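Local structure of periplasmic cell division protein (SufI) (Aquifex aeolicus, 6SYY) at residues H118-D129 against M453-Q461. The protein is a multicopper oxidase that probably oxidises its substrates at one copper centre and passes the electrons to a three-copper cluster that reduces dioxygen. Sequence-based numbering, arbitrary orientation.
Sequences HWHGFRAPWKSD and MHIHGFQFQ. With CU (copper (II) ion), chain C; CU (copper (II) ion), chain E; O (oxygen atom), chain F.
R123 and G457 mark the nearest backbone approach, their CA atoms 4.9 Å apart. Each segment leaves a strand, 117-120 or 451-455; the second continues as loop, while the first makes a type II turn from W119 to F122, with G121 at its third position, and later a short 3-10 segment, 126-128. At the strand ends the histidines meet in two pairs, coming from opposite directions. The H118 and H456 rings form an offset stack, planes only 6° apart and centroids 3.9 Å apart; H120 and H454 form a second, more tilted one at 3.7 Å. H454 also turns its NE2 edge toward NE2 of H118, and these two belong to the site of one copper. This is the His-X-His pairing of multicopper oxidases, in which the first and last cupredoxin domains each lend two such motifs to the trinuclear cluster. H456 NE2 binds a second copper at 2.1 Å, alongside H161 and H508; H120 ND1 binds the third at 2.0 Å, with H159 and H510, and an oxygen atom lies between these last two metals. Second-shell bonds fix the rings' rotation: H456 ND1 donates to the syn lone pair of D129 OD2 (3.1 Å), the carboxylate lying nearly perpendicular to the ring, and H118 ND1 to D129 O (2.9 Å), while D479 holds H120 and H454. Farther along both segments, away from the histidines, R123, extended from CG to NE, reaches Q459, whose bend at chi2 (84°) brings OE1 to NE at 2.6 Å, in the carbonyl plane; NH2 adds a weak bond. A leucine at R123 would probably leave Q459 OE1 without these two N-H donors. F458 presents its ring edge to NH1.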
ATOM      1  N   HIS A 118      -7.386  -9.038  -1.469  1.00 24.45           N
ATOM      2  CA  HIS A 118      -7.941  -7.708  -1.270  1.00 26.61           C
ATOM      3  C   HIS A 118      -7.352  -6.753  -2.301  1.00 35.71           C
ATOM      4  O   HIS A 118      -6.132  -6.711  -2.489  1.00 24.32           O
ATOM      5  CB  HIS A 118      -7.657  -7.199   0.141  1.00 24.62           C
ATOM      6  CG  HIS A 118      -8.070  -5.779   0.355  1.00 57.27           C
ATOM      7  ND1 HIS A 118      -9.316  -5.307   0.003  1.00 43.72           N
ATOM      8  CD2 HIS A 118      -7.401  -4.723   0.878  1.00 37.77           C
ATOM      9  CE1 HIS A 118      -9.398  -4.023   0.300  1.00 55.10           C
ATOM     10  NE2 HIS A 118      -8.251  -3.646   0.837  1.00 68.61           N
ATOM     11  N   TRP A 119      -8.221  -5.999  -2.974  1.00 25.75           N
ATOM     12  CA  TRP A 119      -7.789  -4.965  -3.915  1.00 29.55           C
ATOM     13  C   TRP A 119      -7.673  -3.655  -3.138  1.00 35.60           C
ATOM     14  O   TRP A 119      -8.567  -2.805  -3.141  1.00 33.15           O
ATOM     15  CB  TRP A 119      -8.762  -4.859  -5.083  1.00 23.29           C
ATOM     16  CG  TRP A 119      -9.232  -6.186  -5.587  1.00 30.75           C
ATOM     17  CD1 TRP A 119     -10.480  -6.719  -5.451  1.00 36.53           C
ATOM     18  CD2 TRP A 119      -8.456  -7.156  -6.299  1.00 37.44           C
ATOM     19  NE1 TRP A 119     -10.532  -7.962  -6.039  1.00 37.08           N
ATOM     20  CE2 TRP A 119      -9.302  -8.253  -6.564  1.00 31.62           C
ATOM     21  CE3 TRP A 119      -7.128  -7.205  -6.736  1.00 30.91           C
ATOM     22  CZ2 TRP A 119      -8.863  -9.383  -7.244  1.00 30.59           C
ATOM     23  CZ3 TRP A 119      -6.696  -8.331  -7.415  1.00 40.40           C
ATOM     24  CH2 TRP A 119      -7.561  -9.403  -7.664  1.00 25.79           C
ATOM     25  N   HIS A 120      -6.538  -3.505  -2.456  1.00 30.04           N
ATOM     26  CA  HIS A 120      -6.337  -2.417  -1.505  1.00 29.27           C
ATOM     27  C   HIS A 120      -6.428  -1.069  -2.205  1.00 42.81           C
ATOM     28  O   HIS A 120      -5.680  -0.791  -3.148  1.00 30.10           O
ATOM     29  CB  HIS A 120      -4.981  -2.591  -0.813  1.00 26.75           C
ATOM     30  CG  HIS A 120      -4.688  -1.575   0.252  1.00 34.78           C
ATOM     31  ND1 HIS A 120      -4.088  -1.911   1.448  1.00 35.51           N
ATOM     32  CD2 HIS A 120      -4.872  -0.233   0.291  1.00 37.92           C
ATOM     33  CE1 HIS A 120      -3.932  -0.823   2.182  1.00 48.46           C
ATOM     34  NE2 HIS A 120      -4.399   0.209   1.504  1.00 33.37           N
ATOM     35  N   GLY A 121      -7.349  -0.232  -1.733  1.00 33.52           N
ATOM     36  CA  GLY A 121      -7.569   1.083  -2.290  1.00 32.59           C
ATOM     37  C   GLY A 121      -8.737   1.181  -3.247  1.00 25.11           C
ATOM     38  O   GLY A 121      -9.135   2.300  -3.595  1.00 40.54           O
ATOM     39  N   PHE A 122      -9.304   0.053  -3.672  1.00 41.45           N
ATOM     40  CA  PHE A 122     -10.402   0.078  -4.629  1.00 20.11           C
ATOM     41  C   PHE A 122     -11.703   0.525  -3.971  1.00 44.42           C
ATOM     42  O   PHE A 122     -12.000   0.173  -2.825  1.00 32.56           O
ATOM     43  CB  PHE A 122     -10.608  -1.306  -5.255  1.00 31.26           C
ATOM     44  CG  PHE A 122      -9.649  -1.634  -6.366  1.00 42.43           C
ATOM     45  CD1 PHE A 122      -8.412  -1.015  -6.453  1.00 28.78           C
ATOM     46  CD2 PHE A 122      -9.992  -2.563  -7.334  1.00 29.19           C
ATOM     47  CE1 PHE A 122      -7.532  -1.324  -7.480  1.00 29.34           C
ATOM     48  CE2 PHE A 122      -9.117  -2.876  -8.362  1.00 46.40           C
ATOM     49  CZ  PHE A 122      -7.887  -2.255  -8.436  1.00 32.87           C
ATOM     50  N   ARG A 123     -12.481   1.313  -4.707  1.00 33.29           N
ATOM     51  CA  ARG A 123     -13.903   1.476  -4.436  1.00 34.44           C
ATOM     52  C   ARG A 123     -14.625   0.362  -5.183  1.00 26.41           C
ATOM     53  O   ARG A 123     -14.726   0.394  -6.413  1.00 51.01           O
ATOM     54  CB  ARG A 123     -14.396   2.848  -4.885  1.00 23.57           C
ATOM     55  CG  ARG A 123     -13.766   4.006  -4.153  1.00 25.33           C
ATOM     56  CD  ARG A 123     -13.996   5.312  -4.897  1.00 35.53           C
ATOM     57  NE  ARG A 123     -13.396   6.433  -4.186  1.00 41.72           N
ATOM     58  CZ  ARG A 123     -14.083   7.300  -3.451  1.00 70.34           C
ATOM     59  NH1 ARG A 123     -15.400   7.182  -3.348  1.00 49.57           N
ATOM     60  NH2 ARG A 123     -13.452   8.288  -2.827  1.00 42.99           N
ATOM     61  N   ALA A 124     -15.106  -0.631  -4.446  1.00 30.73           N
ATOM     62  CA  ALA A 124     -15.714  -1.815  -5.031  1.00 36.39           C
ATOM     63  C   ALA A 124     -16.914  -2.237  -4.198  1.00 38.36           C
ATOM     64  O   ALA A 124     -16.984  -1.923  -3.003  1.00 31.55           O
ATOM     65  CB  ALA A 124     -14.710  -2.974  -5.105  1.00 19.66           C
ATOM     66  N   PRO A 125     -17.878  -2.933  -4.800  1.00 37.46           N
ATOM     67  CA  PRO A 125     -18.866  -3.644  -3.982  1.00 24.38           C
ATOM     68  C   PRO A 125     -18.135  -4.644  -3.101  1.00 32.54           C
ATOM     69  O   PRO A 125     -17.186  -5.298  -3.534  1.00 36.52           O
ATOM     70  CB  PRO A 125     -19.768  -4.332  -5.014  1.00 33.44           C
ATOM     71  CG  PRO A 125     -19.517  -3.606  -6.298  1.00 33.24           C
ATOM     72  CD  PRO A 125     -18.090  -3.151  -6.241  1.00 35.81           C
ATOM     73  N   TRP A 126     -18.566  -4.740  -1.843  1.00 25.38           N
ATOM     74  CA  TRP A 126     -17.717  -5.385  -0.848  1.00 32.61           C
ATOM     75  C   TRP A 126     -17.580  -6.884  -1.076  1.00 22.14           C
ATOM     76  O   TRP A 126     -16.581  -7.474  -0.651  1.00 27.37           O
ATOM     77  CB  TRP A 126     -18.239  -5.093   0.554  1.00 33.68           C
ATOM     78  CG  TRP A 126     -19.439  -5.872   0.952  1.00 36.59           C
ATOM     79  CD1 TRP A 126     -20.716  -5.697   0.511  1.00 26.25           C
ATOM     80  CD2 TRP A 126     -19.481  -6.938   1.902  1.00 34.77           C
ATOM     81  NE1 TRP A 126     -21.552  -6.599   1.125  1.00 31.71           N
ATOM     82  CE2 TRP A 126     -20.816  -7.370   1.985  1.00 35.34           C
ATOM     83  CE3 TRP A 126     -18.515  -7.571   2.691  1.00 21.76           C
ATOM     84  CZ2 TRP A 126     -21.211  -8.407   2.823  1.00 23.71           C
ATOM     85  CZ3 TRP A 126     -18.909  -8.600   3.523  1.00 26.70           C
ATOM     86  CH2 TRP A 126     -20.245  -9.008   3.582  1.00 52.31           C
ATOM     87  N   LYS A 127     -18.538  -7.512  -1.755  1.00 24.03           N
ATOM     88  CA  LYS A 127     -18.352  -8.906  -2.135  1.00 28.16           C
ATOM     89  C   LYS A 127     -17.330  -9.061  -3.253  1.00 33.16           C
ATOM     90  O   LYS A 127     -16.932 -10.191  -3.557  1.00 28.14           O
ATOM     91  CB  LYS A 127     -19.698  -9.515  -2.531  1.00 23.30           C
ATOM     92  CG  LYS A 127     -20.733  -9.371  -1.429  1.00 39.72           C
ATOM     93  CD  LYS A 127     -22.128  -9.796  -1.848  1.00 74.59           C
ATOM     94  CE  LYS A 127     -23.099  -9.645  -0.680  1.00 43.67           C
ATOM     95  NZ  LYS A 127     -24.488 -10.040  -1.036  1.00 49.14           N
ATOM     96  N   SER A 128     -16.896  -7.957  -3.862  1.00 26.73           N
ATOM     97  CA  SER A 128     -15.817  -7.958  -4.839  1.00 30.83           C
ATOM     98  C   SER A 128     -14.544  -7.349  -4.279  1.00 24.22           C
ATOM     99  O   SER A 128     -13.569  -7.181  -5.019  1.00 31.98           O
ATOM    100  CB  SER A 128     -16.233  -7.201  -6.102  1.00 20.26           C
ATOM    101  OG  SER A 128     -17.367  -7.793  -6.710  1.00 31.57           O
ATOM    102  N   ASP A 129     -14.532  -7.021  -2.986  1.00 36.29           N
ATOM    103  CA  ASP A 129     -13.445  -6.274  -2.363  1.00 39.48           C
ATOM    104  C   ASP A 129     -12.394  -7.172  -1.721  1.00 41.49           C
ATOM    105  O   ASP A 129     -11.235  -6.760  -1.592  1.00 38.46           O
ATOM    106  CB  ASP A 129     -14.021  -5.316  -1.311  1.00 44.14           C
ATOM    107  CG  ASP A 129     -12.949  -4.545  -0.567  1.00 91.02           C
ATOM    108  OD1 ASP A 129     -12.126  -3.873  -1.226  1.00101.95           O
ATOM    109  OD2 ASP A 129     -12.939  -4.604   0.681  1.00 82.79           O
ATOM    110  N   MET A 453      -3.608   3.437   9.991  1.00 29.33           N
ATOM    111  CA  MET A 453      -5.009   3.036   9.976  1.00 25.35           C
ATOM    112  C   MET A 453      -5.573   3.113   8.564  1.00 24.71           C
ATOM    113  O   MET A 453      -5.444   4.139   7.887  1.00 24.21           O
ATOM    114  CB  MET A 453      -5.828   3.908  10.928  1.00 29.00           C
ATOM    115  CG  MET A 453      -5.434   3.757  12.390  1.00 27.61           C
ATOM    116  SD  MET A 453      -5.592   2.057  12.980  1.00 32.04           S
ATOM    117  CE  MET A 453      -7.328   1.741  12.655  1.00 34.48           C
ATOM    118  N   HIS A 454      -6.207   2.029   8.133  1.00 26.68           N
ATOM    119  CA  HIS A 454      -6.726   1.888   6.782  1.00 17.86           C
ATOM    120  C   HIS A 454      -8.220   1.607   6.845  1.00 34.06           C
ATOM    121  O   HIS A 454      -8.678   0.817   7.678  1.00 30.55           O
ATOM    122  CB  HIS A 454      -5.979   0.762   6.047  1.00 17.78           C
ATOM    123  CG  HIS A 454      -6.541   0.423   4.703  1.00 30.11           C
ATOM    124  ND1 HIS A 454      -6.658   1.347   3.686  1.00 34.95           N
ATOM    125  CD2 HIS A 454      -7.001  -0.749   4.199  1.00 34.97           C
ATOM    126  CE1 HIS A 454      -7.178   0.763   2.621  1.00 34.13           C
ATOM    127  NE2 HIS A 454      -7.394  -0.508   2.905  1.00 29.12           N
ATOM    128  N   ILE A 455      -8.988   2.277   5.989  1.00 24.01           N
ATOM    129  CA  ILE A 455     -10.399   1.966   5.791  1.00 39.42           C
ATOM    130  C   ILE A 455     -10.572   1.447   4.373  1.00 37.29           C
ATOM    131  O   ILE A 455      -9.902   1.912   3.442  1.00 34.61           O
ATOM    132  CB  ILE A 455     -11.325   3.176   6.042  1.00 37.73           C
ATOM    133  CG1 ILE A 455     -10.975   4.337   5.110  1.00 54.14           C
ATOM    134  CG2 ILE A 455     -11.263   3.618   7.491  1.00 30.99           C
ATOM    135  CD1 ILE A 455     -11.961   5.479   5.178  1.00 60.72           C
ATOM    136  N   HIS A 456     -11.452   0.468   4.215  1.00 26.20           N
ATOM    137  CA  HIS A 456     -11.846  -0.005   2.900  1.00 26.74           C
ATOM    138  C   HIS A 456     -13.010   0.833   2.378  1.00 30.75           C
ATOM    139  O   HIS A 456     -13.669   1.556   3.126  1.00 28.61           O
ATOM    140  CB  HIS A 456     -12.243  -1.485   2.951  1.00 25.41           C
ATOM    141  CG  HIS A 456     -11.117  -2.405   3.312  1.00 42.54           C
ATOM    142  ND1 HIS A 456     -11.136  -3.752   3.017  1.00 39.23           N
ATOM    143  CD2 HIS A 456      -9.944  -2.178   3.949  1.00 50.34           C
ATOM    144  CE1 HIS A 456     -10.023  -4.313   3.453  1.00 41.86           C
ATOM    145  NE2 HIS A 456      -9.282  -3.380   4.022  1.00 34.12           N
ATOM    146  N   GLY A 457     -13.254   0.730   1.077  1.00 29.90           N
ATOM    147  CA  GLY A 457     -14.433   1.317   0.463  1.00 26.12           C
ATOM    148  C   GLY A 457     -14.308   2.727  -0.077  1.00 33.57           C
ATOM    149  O   GLY A 457     -14.906   3.043  -1.109  1.00 29.54           O
ATOM    150  N   PHE A 458     -13.555   3.590   0.606  1.00 36.58           N
ATOM    151  CA  PHE A 458     -13.444   4.984   0.194  1.00 25.44           C
ATOM    152  C   PHE A 458     -12.058   5.515   0.515  1.00 26.74           C
ATOM    153  O   PHE A 458     -11.409   5.075   1.468  1.00 33.88           O
ATOM    154  CB  PHE A 458     -14.487   5.873   0.884  1.00 26.90           C
ATOM    155  CG  PHE A 458     -15.858   5.270   0.939  1.00 45.81           C
ATOM    156  CD1 PHE A 458     -16.765   5.486  -0.084  1.00 22.81           C
ATOM    157  CD2 PHE A 458     -16.237   4.478   2.012  1.00 40.03           C
ATOM    158  CE1 PHE A 458     -18.028   4.924  -0.038  1.00 48.23           C
ATOM    159  CE2 PHE A 458     -17.497   3.913   2.064  1.00 42.45           C
ATOM    160  CZ  PHE A 458     -18.395   4.138   1.038  1.00 26.41           C
ATOM    161  N   GLN A 459     -11.615   6.474  -0.287  1.00 19.69           N
ATOM    162  CA  GLN A 459     -10.472   7.270   0.111  1.00 22.88           C
ATOM    163  C   GLN A 459     -10.936   8.417   1.008  1.00 31.20           C
ATOM    164  O   GLN A 459     -12.128   8.712   1.117  1.00 37.11           O
ATOM    165  CB  GLN A 459      -9.727   7.797  -1.114  1.00 25.09           C
ATOM    166  CG  GLN A 459      -9.008   6.723  -1.912  1.00 27.86           C
ATOM    167  CD  GLN A 459      -9.918   6.021  -2.902  1.00 22.55           C
ATOM    168  OE1 GLN A 459     -11.011   6.499  -3.207  1.00 38.53           O
ATOM    169  NE2 GLN A 459      -9.467   4.884  -3.415  1.00 37.39           N
ATOM    170  N   PHE A 460      -9.979   9.065   1.665  1.00 25.14           N
ATOM    171  CA  PHE A 460     -10.279  10.165   2.567  1.00 22.11           C
ATOM    172  C   PHE A 460      -9.221  11.245   2.415  1.00 34.02           C
ATOM    173  O   PHE A 460      -8.175  11.042   1.792  1.00 30.91           O
ATOM    174  CB  PHE A 460     -10.354   9.695   4.026  1.00 24.87           C
ATOM    175  CG  PHE A 460      -9.114   8.990   4.504  1.00 24.91           C
ATOM    176  CD1 PHE A 460      -8.021   9.706   4.961  1.00 21.22           C
ATOM    177  CD2 PHE A 460      -9.047   7.605   4.504  1.00 23.04           C
ATOM    178  CE1 PHE A 460      -6.879   9.058   5.401  1.00 22.50           C
ATOM    179  CE2 PHE A 460      -7.915   6.954   4.950  1.00 44.50           C
ATOM    180  CZ  PHE A 460      -6.825   7.681   5.393  1.00 26.71           C
ATOM    181  N   GLN A 461      -9.499  12.401   3.008  1.00 33.68           N
ATOM    182  CA  GLN A 461      -8.570  13.521   3.039  1.00 32.07           C
ATOM    183  C   GLN A 461      -8.215  13.831   4.484  1.00 29.49           C
ATOM    184  O   GLN A 461      -9.104  13.964   5.332  1.00 26.70           O
ATOM    185  CB  GLN A 461      -9.168  14.747   2.356  1.00 23.22           C
ATOM    186  CG  GLN A 461      -9.485  14.511   0.891  1.00 25.07           C
ATOM    187  CD  GLN A 461     -10.289  15.634   0.291  1.00 40.84           C
ATOM    188  OE1 GLN A 461     -10.729  16.546   0.996  1.00 39.89           O
ATOM    189  NE2 GLN A 461     -10.489  15.580  -1.019  1.00 38.83           N
TER
HETATM  190 CU    CU C 702      -7.569  -4.400   4.522  0.60 34.80          CU
HETATM  191 CU    CU E 704      -3.727  -3.645   2.296  0.60 38.83          CU
HETATM  192  O     O F 705      -5.689  -4.131   3.625  0.60 29.00           O